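Side-chain contact in TfuA domain-containing protein (Methanosarcina acetivorans, PDB 6XP8), which takes part in peptide backbone thioamidation, probably working together with a YcaO enzyme: residues 112-117 with 123-128. Sequence-based numbering, arbitrary orientation.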
loop_
_atom_site.group_PDB
_atom_site.type_symbol
_atom_site.label_atom_id
_atom_site.label_comp_id
_atom_site.label_asym_id
_atom_site.label_seq_id
_atom_site.Cartn_x
_atom_site.Cartn_y
_atom_site.Cartn_z
ATOM N N VAL A 112 -6.285 -1.598 0.827
ATOM C CA VAL A 112 -4.867 -1.500 1.207
ATOM C C VAL A 112 -4.555 -1.812 2.678
ATOM O O VAL A 112 -3.389 -2.015 3.023
ATOM C CB VAL A 112 -4.259 -0.130 0.817
ATOM C CG1 VAL A 112 -4.029 -0.053 -0.685
ATOM C CG2 VAL A 112 -5.132 1.031 1.284
ATOM N N ALA A 113 -5.576 -1.846 3.539
ATOM C CA ALA A 113 -5.377 -2.095 4.978
ATOM C C ALA A 113 -4.652 -3.422 5.250
ATOM O O ALA A 113 -4.966 -4.448 4.632
ATOM C CB ALA A 113 -6.709 -2.070 5.712
ATOM N N VAL A 114 -3.666 -3.371 6.148
ATOM C CA VAL A 114 -2.930 -4.558 6.627
ATOM C C VAL A 114 -2.739 -4.525 8.138
ATOM O O VAL A 114 -2.518 -3.460 8.729
ATOM C CB VAL A 114 -1.532 -4.752 5.961
ATOM C CG1 VAL A 114 -1.671 -5.306 4.561
ATOM C CG2 VAL A 114 -0.707 -3.468 5.948
ATOM N N SER A 115 -2.834 -5.696 8.763
ATOM C CA SER A 115 -2.409 -5.830 10.150
ATOM C C SER A 115 -0.878 -5.869 10.174
ATOM O O SER A 115 -0.242 -6.388 9.249
ATOM C CB SER A 115 -3.015 -7.069 10.810
ATOM O OG SER A 115 -2.441 -8.248 10.289
ATOM N N THR A 116 -0.291 -5.283 11.211
ATOM C CA THR A 116 1.163 -5.148 11.282
ATOM C C THR A 116 1.677 -5.477 12.673
ATOM O O THR A 116 0.924 -5.415 13.653
ATOM C CB THR A 116 1.643 -3.719 10.910
ATOM O OG1 THR A 116 1.055 -2.762 11.801
ATOM C CG2 THR A 116 1.297 -3.360 9.460
ATOM N N ASN A 117 2.956 -5.846 12.735
ATOM C CA ASN A 117 3.718 -5.858 13.978
ATOM C C ASN A 117 3.921 -4.395 14.391
ATOM O O ASN A 117 4.554 -3.637 13.654
ATOM C CB ASN A 117 5.061 -6.567 13.768
ATOM C CG ASN A 117 5.891 -6.663 15.042
ATOM O OD1 ASN A 117 6.344 -5.656 15.586
ATOM N ND2 ASN A 117 6.119 -7.890 15.504
ATOM N N PRO A 123 4.311 -6.202 7.930
ATOM C CA PRO A 123 2.932 -6.677 7.807
ATOM C C PRO A 123 2.781 -8.129 8.240
ATOM O O PRO A 123 3.689 -8.942 8.025
ATOM C CB PRO A 123 2.646 -6.562 6.307
ATOM C CG PRO A 123 3.599 -5.535 5.823
ATOM C CD PRO A 123 4.846 -5.770 6.627
ATOM N N ILE A 124 1.645 -8.421 8.862
ATOM C CA ILE A 124 1.257 -9.784 9.200
ATOM C C ILE A 124 0.340 -10.305 8.096
ATOM O O ILE A 124 0.563 -11.393 7.546
ATOM C CB ILE A 124 0.559 -9.853 10.591
ATOM C CG1 ILE A 124 1.409 -9.192 11.697
ATOM C CG2 ILE A 124 0.147 -11.283 10.939
ATOM C CD1 ILE A 124 2.806 -9.748 11.892
ATOM N N SER A 125 -0.676 -9.516 7.764
ATOM C CA SER A 125 -1.638 -9.887 6.733
ATOM C C SER A 125 -1.239 -9.390 5.337
ATOM O O SER A 125 -0.237 -8.685 5.176
ATOM C CB SER A 125 -3.037 -9.401 7.122
ATOM O OG SER A 125 -3.133 -7.991 7.046
ATOM N N VAL A 126 -2.039 -9.775 4.344
ATOM C CA VAL A 126 -1.815 -9.443 2.938
ATOM C C VAL A 126 -2.868 -8.419 2.487
ATOM O O VAL A 126 -4.066 -8.636 2.708
ATOM C CB VAL A 126 -1.886 -10.705 2.039
ATOM C CG1 VAL A 126 -1.607 -10.360 0.585
ATOM C CG2 VAL A 126 -0.905 -11.764 2.517
ATOM N N PRO A 127 -2.429 -7.308 1.849
ATOM C CA PRO A 127 -3.397 -6.329 1.354
ATOM C C PRO A 127 -4.199 -6.885 0.186
ATOM O O PRO A 127 -3.669 -7.661 -0.621
ATOM C CB PRO A 127 -2.518 -5.168 0.893
ATOM C CG PRO A 127 -1.226 -5.808 0.520
ATOM C CD PRO A 127 -1.048 -6.970 1.444
ATOM N N LEU A 128 -5.468 -6.497 0.120
ATOM C CA LEU A 128 -6.364 -6.921 -0.947
ATOM C C LEU A 128 -5.832 -6.619 -2.351
ATOM O O LEU A 128 -5.991 -7.449 -3.242
ATOM C CB LEU A 128 -7.765 -6.328 -0.749
ATOM C CG LEU A 128 -8.927 -6.792 -1.638
ATOM C CD1 LEU A 128 -9.090 -8.310 -1.646
ATOM C CD2 LEU A 128 -10.203 -6.127 -1.151
HETATM O O HOH W 1 -4.784 -7.171 4.892
HETATM O O HOH W 2 -6.575 -5.099 2.438
#
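Ser125 turns its hydroxyl onto the backbone of Ser115, and its OG accepts the N-H of Ser115 at 2.9 Å (155°). With chi1 at 70°, OG sits over its own main chain and faces the 112-117 segment, standing in for a carbonyl that a regular strand partner would offer. Ser115 has the same torsion, and its own OG receives a weak bond from Ser125 N; a small hydroxyl residue suits each place because it can reach the facing main chain without bulk. The carbonyl of Ser115 does more: its O takes the N-H of Ile124 at 2.8 Å, nearly straight at 169° though tilted from the carbonyl plane, and a CA-H contact from Pro123. The Ser115-Ile124 bond flanks a single beta bridge, Thr116 with Pro123, within the long loop that joins helix 96-102 to helix 128-140. Replacing Ser125 by alanine removes the hydroxyl and is likely to leave the N-H of Ser115 without this acceptor and a bridging water with one partner fewer. That water is also hydrogen-bonded to Ala113 O and Val126 O, while a second links Ala113 O to Leu128 N, in the first turn of helix 128-140. Beside them Val114 and Pro127 run flank to flank with their side chains directed alike: CG1 of Val114 rests 3.6 Å from CD of Pro127, the rigid, apolar N-cap residue of that helix. At the other end, branched Ile124 lays CG1 against the main chain of Asn117, 3.8 Å from its N.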